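Local coordinates for UDP-glucose 4-epimerase (Brucella ovis, PDB 4WOK), which binds NAD and a zinc ion and probably catalyses the interconversion of UDP-glucose and UDP-galactose at C4 of the sugar, at residues 195-199 / 200-204; 246-249 / 250-253. The protein carries 2 engineered substitutions. One frame throughout, in Å; residues are numbered along the deposited sequence.

Interaction 1: 195-199 / 200-204; sequences DPETH and LIPRA. With ZN (zinc ion), chain C.
E197 OE2 is gripped from two directions: it binds zinc at 2.2 Å and accepts the backbone N-H of H199, N to OE2 2.9 Å, on its anti lone pair. Between them metal and amide fix the rotation of the carboxylate, and the zinc probably offsets its charge. H199 supplies a second ligand, its ND1 lying 2.1 Å from zinc, and E192 and H194 complete the site. T198 OG1 sits over the centre of one face of the H199 imidazole. With CG anti to the backbone N (chi1 174°) and a bend at chi2, the glutamate chain crosses P202 at about a right angle, and its CG presses on P202 CB at 3.5 Å.

H199 is also the N-cap of helix 200-209: R203 N donates to H199 O at 3.0 Å, in the carbonyl plane, closing the first turn. Proline, which lacks an N-H, suits position 202 because first-turn amides have no helical carbonyl to bond. R203 lays CG and CD along the loop backbone, CG being 3.5 Å from E197 O, and a water 2.7 Å from T198 O bonds its NH1. A long aliphatic stem with a polar end fits this partly exposed flank. Elsewhere on the turn, L200 and I201 rest on Y233 and on helix 269-280, while the H199 side chain, about 4 Å from NAD, joins the metal loop to the cofactor pocket.

Interaction 2: 246-249 / 250-253; sequences AVEH and LKEA
K251 sets its CB 3.4 Å from both V247 O and E248 O, its CG skirts V247 O, and its CD passes CG1 of V247 at 4.3 Å, before a bend at chi3 (63°) turns the tip toward E248. There K251 NZ stands 4.2 Å from E248 OE2, too far for a salt bridge. A water spans the gap, accepting from NZ and donating to OE2. Y36 OH closes the group by hydrogen bonding both K251 NZ and E248 OE1. A lysine suits this edge: apolar along the helix, charged where water begins.

E252, extended beyond CG, also runs back toward E248, its CG 3.2 Å from E248 O, the same carbonyl that its N-H reaches, N to O 2.9 Å. Its OE2 comes within 4.4 Å of E248 OE2, two like charges that would probably repel, the nearby K251 perhaps offsetting that of E248. On another side of the helix H249 and L250 touch obliquely, ring carbon CD2 to methyl CD2 4.0 Å; the histidine's NE2 bonds G255 O just beyond the helix.

The helix ends in a Schellman motif. A253, at phi 61°, is its C-prime residue: G254 N turns back to H249 O, while A253 N makes a weak bond to L250 O. Within the Rossmann-type domain, this last turn of helix 236-251 lies against the parallel sheet, with A246, V247 and L250 on strand 121-125, A246, H249 and L250 also on strand 172-177, and V247 reaching strand 79-82.

How the interactions relate
Both interactions are local and concern helix ends, yet they treat opposite ends: residues 195-204 start helix 200-209 with an N-cap, and 246-253 finish helix 236-251 with a Schellman turn. They share no element and lie on opposite sides of the chain's centre, their own centres 34 Å apart. Each is partly buried. Interaction 1 combines a metal site beside the cofactor with apolar residues facing a neighbouring helix; its polar side is ruled by zinc ligation and an N-cap bond. Interaction 2, farther from NAD, sets aliphatic residues on the parallel sheet and ties E248 and K251 together through a water and the hydroxyl of Y36.

Interaction 1: 195-199 / 200-204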
ATOM      1  N   ASP A 195      10.855  -6.981   8.043  1.00 27.90           N
ATOM      2  CA  ASP A 195      12.027  -6.963   8.911  1.00 29.59           C
ATOM      3  C   ASP A 195      13.112  -6.132   8.234  1.00 31.02           C
ATOM      4  O   ASP A 195      13.727  -6.587   7.274  1.00 31.77           O
ATOM      5  CB  ASP A 195      12.501  -8.390   9.189  1.00 31.91           C
ATOM      6  CG  ASP A 195      13.688  -8.446  10.135  1.00 43.37           C
ATOM      7  OD1 ASP A 195      14.261  -7.389  10.464  1.00 45.68           O
ATOM      8  OD2 ASP A 195      14.055  -9.566  10.539  1.00 48.59           O
ATOM      9  N   PRO A 196      13.355  -4.908   8.734  1.00 33.64           N
ATOM     10  CA  PRO A 196      12.760  -4.318   9.934  1.00 31.06           C
ATOM     11  C   PRO A 196      11.315  -3.885   9.720  1.00 22.76           C
ATOM     12  O   PRO A 196      10.926  -3.522   8.600  1.00 27.08           O
ATOM     13  CB  PRO A 196      13.656  -3.105  10.194  1.00 35.37           C
ATOM     14  CG  PRO A 196      14.027  -2.656   8.827  1.00 30.62           C
ATOM     15  CD  PRO A 196      14.204  -3.933   8.019  1.00 31.79           C
ATOM     16  N   GLU A 197      10.520  -3.958  10.779  1.00 26.73           N
ATOM     17  CA  GLU A 197       9.152  -3.481  10.726  1.00 28.12           C
ATOM     18  C   GLU A 197       9.150  -1.998  11.073  1.00 31.22           C
ATOM     19  O   GLU A 197       9.511  -1.634  12.175  1.00 27.40           O
ATOM     20  CB  GLU A 197       8.278  -4.275  11.688  1.00 25.75           C
ATOM     21  CG  GLU A 197       6.882  -3.746  11.805  1.00 26.64           C
ATOM     22  CD  GLU A 197       6.198  -3.684  10.458  1.00 29.58           C
ATOM     23  OE1 GLU A 197       5.831  -4.757   9.936  1.00 29.65           O
ATOM     24  OE2 GLU A 197       6.065  -2.563   9.920  1.00 26.95           O
ATOM     25  N   THR A 198       8.759  -1.145  10.132  1.00 26.28           N
ATOM     26  CA  THR A 198       8.877   0.304  10.314  1.00 26.93           C
ATOM     27  C   THR A 198       7.527   1.012  10.430  1.00 29.58           C
ATOM     28  O   THR A 198       7.477   2.219  10.644  1.00 27.99           O
ATOM     29  CB  THR A 198       9.651   0.957   9.144  1.00 31.74           C
ATOM     30  OG1 THR A 198       8.899   0.804   7.931  1.00 28.11           O
ATOM     31  CG2 THR A 198      11.015   0.312   8.974  1.00 36.65           C
ATOM     32  N   HIS A 199       6.436   0.269  10.279  1.00 28.56           N
ATOM     33  CA  HIS A 199       5.117   0.893  10.245  1.00 27.75           C
ATOM     34  C   HIS A 199       4.579   1.052  11.662  1.00 33.39           C
ATOM     35  O   HIS A 199       4.877   0.247  12.540  1.00 29.68           O
ATOM     36  CB  HIS A 199       4.171   0.083   9.363  1.00 25.33           C
ATOM     37  CG  HIS A 199       4.591   0.062   7.923  1.00 28.43           C
ATOM     38  ND1 HIS A 199       5.026  -1.081   7.287  1.00 28.53           N
ATOM     39  CD2 HIS A 199       4.671   1.058   7.008  1.00 33.90           C
ATOM     40  CE1 HIS A 199       5.350  -0.789   6.036  1.00 30.40           C
ATOM     41  NE2 HIS A 199       5.140   0.500   5.843  1.00 31.74           N
ATOM     42  N   LEU A 200       3.794   2.103  11.863  1.00 34.01           N
ATOM     43  CA  LEU A 200       3.442   2.577  13.200  1.00 31.56           C
ATOM     44  C   LEU A 200       2.613   1.575  14.009  1.00 33.87           C
ATOM     45  O   LEU A 200       2.967   1.243  15.139  1.00 34.27           O
ATOM     46  CB  LEU A 200       2.700   3.911  13.078  1.00 30.66           C
ATOM     47  CG  LEU A 200       2.414   4.738  14.335  1.00 37.73           C
ATOM     48  CD1 LEU A 200       1.132   4.278  15.004  1.00 41.97           C
ATOM     49  CD2 LEU A 200       3.606   4.699  15.300  1.00 36.17           C
ATOM     50  N   ILE A 201       1.505   1.099  13.447  1.00 29.37           N
ATOM     51  CA  ILE A 201       0.639   0.213  14.213  1.00 29.92           C
ATOM     52  C   ILE A 201       1.327  -1.122  14.558  1.00 30.37           C
ATOM     53  O   ILE A 201       1.245  -1.584  15.704  1.00 31.54           O
ATOM     54  CB  ILE A 201      -0.683  -0.027  13.482  1.00 29.99           C
ATOM     55  CG1 ILE A 201      -1.452   1.294  13.378  1.00 35.06           C
ATOM     56  CG2 ILE A 201      -1.486  -1.070  14.214  1.00 33.86           C
ATOM     57  CD1 ILE A 201      -2.792   1.201  12.671  1.00 37.88           C
ATOM     58  N   PRO A 202       2.045  -1.727  13.590  1.00 28.63           N
ATOM     59  CA  PRO A 202       2.855  -2.882  13.989  1.00 27.74           C
ATOM     60  C   PRO A 202       3.887  -2.599  15.070  1.00 30.69           C
ATOM     61  O   PRO A 202       4.037  -3.428  15.965  1.00 31.29           O
ATOM     62  CB  PRO A 202       3.549  -3.273  12.686  1.00 26.51           C
ATOM     63  CG  PRO A 202       2.511  -2.945  11.648  1.00 26.41           C
ATOM     64  CD  PRO A 202       1.947  -1.630  12.120  1.00 29.23           C
ATOM     65  N   ARG A 203       4.589  -1.473  14.987  1.00 28.21           N
ATOM     66  CA  ARG A 203       5.574  -1.141  16.006  1.00 28.73           C
ATOM     67  C   ARG A 203       4.901  -0.957  17.368  1.00 30.94           C
ATOM     68  O   ARG A 203       5.383  -1.457  18.391  1.00 31.23           O
ATOM     69  CB  ARG A 203       6.353   0.114  15.607  1.00 30.61           C
ATOM     70  CG  ARG A 203       7.381  -0.133  14.492  1.00 35.34           C
ATOM     71  CD  ARG A 203       8.148   1.135  14.127  1.00 40.54           C
ATOM     72  NE  ARG A 203       8.788   1.753  15.291  1.00 47.90           N
ATOM     73  CZ  ARG A 203       8.517   2.981  15.732  1.00 53.86           C
ATOM     74  NH1 ARG A 203       7.618   3.732  15.099  1.00 48.32           N
ATOM     75  NH2 ARG A 203       9.147   3.464  16.801  1.00 51.50           N
ATOM     76  N   ALA A 204       3.768  -0.266  17.387  1.00 33.02           N
ATOM     77  CA  ALA A 204       3.075  -0.038  18.657  1.00 34.57           C
ATOM     78  C   ALA A 204       2.649  -1.372  19.279  1.00 38.91           C
ATOM     79  O   ALA A 204       2.743  -1.565  20.493  1.00 36.24           O
ATOM     80  CB  ALA A 204       1.876   0.878  18.459  1.00 32.80           C
TER
HETATM   81 ZN    ZN C 401       5.310  -3.039   7.880  1.00 38.56          ZN
HETATM   82  O   HOH W   1       6.793   3.830  12.764  1.00 46.33           O

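Interaction 2: 246-249 / 250-253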
ATOM      1  N   ALA A 246     -10.430  -1.958  -9.419  1.00 30.60           N
ATOM      2  CA  ALA A 246      -9.697  -1.256 -10.474  1.00 31.45           C
ATOM      3  C   ALA A 246      -9.502  -2.168 -11.692  1.00 38.81           C
ATOM      4  O   ALA A 246      -9.595  -1.725 -12.842  1.00 32.64           O
ATOM      5  CB  ALA A 246      -8.347  -0.751  -9.936  1.00 28.45           C
ATOM      6  N   VAL A 247      -9.251  -3.450 -11.440  1.00 29.18           N
ATOM      7  CA  VAL A 247      -9.183  -4.433 -12.518  1.00 30.83           C
ATOM      8  C   VAL A 247     -10.517  -4.482 -13.265  1.00 34.64           C
ATOM      9  O   VAL A 247     -10.559  -4.471 -14.495  1.00 32.41           O
ATOM     10  CB  VAL A 247      -8.836  -5.848 -11.990  1.00 29.66           C
ATOM     11  CG1 VAL A 247      -9.049  -6.895 -13.074  1.00 33.16           C
ATOM     12  CG2 VAL A 247      -7.384  -5.909 -11.444  1.00 27.49           C
ATOM     13  N   GLU A 248     -11.610  -4.533 -12.515  1.00 35.12           N
ATOM     14  CA  GLU A 248     -12.937  -4.606 -13.135  1.00 35.54           C
ATOM     15  C   GLU A 248     -13.212  -3.373 -13.982  1.00 36.07           C
ATOM     16  O   GLU A 248     -13.792  -3.466 -15.071  1.00 39.81           O
ATOM     17  CB  GLU A 248     -14.034  -4.758 -12.071  1.00 35.69           C
ATOM     18  CG  GLU A 248     -13.930  -6.024 -11.247  1.00 41.19           C
ATOM     19  CD  GLU A 248     -14.125  -7.271 -12.085  1.00 54.18           C
ATOM     20  OE1 GLU A 248     -13.550  -8.325 -11.728  1.00 51.08           O
ATOM     21  OE2 GLU A 248     -14.862  -7.197 -13.096  1.00 59.15           O
ATOM     22  N   HIS A 249     -12.804  -2.222 -13.461  1.00 33.06           N
ATOM     23  CA  HIS A 249     -12.995  -0.948 -14.138  1.00 38.88           C
ATOM     24  C   HIS A 249     -12.357  -0.946 -15.524  1.00 35.02           C
ATOM     25  O   HIS A 249     -12.974  -0.525 -16.493  1.00 34.11           O
ATOM     26  CB  HIS A 249     -12.415   0.186 -13.291  1.00 37.06           C
ATOM     27  CG  HIS A 249     -12.445   1.526 -13.956  1.00 39.35           C
ATOM     28  ND1 HIS A 249     -13.557   2.344 -13.945  1.00 41.93           N
ATOM     29  CD2 HIS A 249     -11.492   2.201 -14.643  1.00 38.56           C
ATOM     30  CE1 HIS A 249     -13.289   3.460 -14.598  1.00 42.11           C
ATOM     31  NE2 HIS A 249     -12.038   3.399 -15.029  1.00 39.62           N
ATOM     32  N   LEU A 250     -11.111  -1.405 -15.611  1.00 33.47           N
ATOM     33  CA  LEU A 250     -10.419  -1.431 -16.898  1.00 39.85           C
ATOM     34  C   LEU A 250     -10.974  -2.533 -17.785  1.00 42.65           C
ATOM     35  O   LEU A 250     -11.015  -2.391 -19.006  1.00 36.87           O
ATOM     36  CB  LEU A 250      -8.911  -1.611 -16.709  1.00 32.25           C
ATOM     37  CG  LEU A 250      -8.184  -0.437 -16.036  1.00 31.18           C
ATOM     38  CD1 LEU A 250      -6.695  -0.735 -15.864  1.00 27.86           C
ATOM     39  CD2 LEU A 250      -8.379   0.847 -16.833  1.00 32.94           C
ATOM     40  N   LYS A 251     -11.405  -3.634 -17.177  1.00 45.06           N
ATOM     41  CA  LYS A 251     -12.018  -4.710 -17.948  1.00 50.74           C
ATOM     42  C   LYS A 251     -13.266  -4.209 -18.658  1.00 48.04           C
ATOM     43  O   LYS A 251     -13.496  -4.534 -19.819  1.00 50.74           O
ATOM     44  CB  LYS A 251     -12.373  -5.897 -17.055  1.00 59.21           C
ATOM     45  CG  LYS A 251     -11.297  -6.961 -16.961  1.00 62.79           C
ATOM     46  CD  LYS A 251     -11.776  -8.155 -16.140  1.00 64.67           C
ATOM     47  CE  LYS A 251     -12.957  -8.850 -16.800  1.00 62.41           C
ATOM     48  NZ  LYS A 251     -13.470  -9.977 -15.970  1.00 62.25           N
ATOM     49  N   GLU A 252     -14.055  -3.406 -17.950  1.00 51.53           N
ATOM     50  CA  GLU A 252     -15.316  -2.876 -18.473  1.00 54.15           C
ATOM     51  C   GLU A 252     -15.095  -1.613 -19.298  1.00 53.61           C
ATOM     52  O   GLU A 252     -15.949  -0.719 -19.309  1.00 49.83           O
ATOM     53  CB  GLU A 252     -16.290  -2.564 -17.337  1.00 58.13           C
ATOM     54  CG  GLU A 252     -16.636  -3.727 -16.421  1.00 71.01           C
ATOM     55  CD  GLU A 252     -17.323  -3.262 -15.137  1.00 84.31           C
ATOM     56  OE1 GLU A 252     -17.394  -2.032 -14.905  1.00 82.34           O
ATOM     57  OE2 GLU A 252     -17.794  -4.124 -14.361  1.00 90.87           O
ATOM     58  N   ALA A 253     -13.938  -1.541 -19.955  1.00 50.35           N
ATOM     59  CA  ALA A 253     -13.583  -0.445 -20.856  1.00 56.17           C
ATOM     60  C   ALA A 253     -13.531   0.931 -20.185  1.00 57.47           C
ATOM     61  O   ALA A 253     -13.726   1.952 -20.844  1.00 58.91           O
ATOM     62  CB  ALA A 253     -14.553  -0.408 -22.033  1.00 55.83           C
TER
HETATM   63  O   HOH W   2     -16.126  -8.758 -14.614  1.00 51.69           O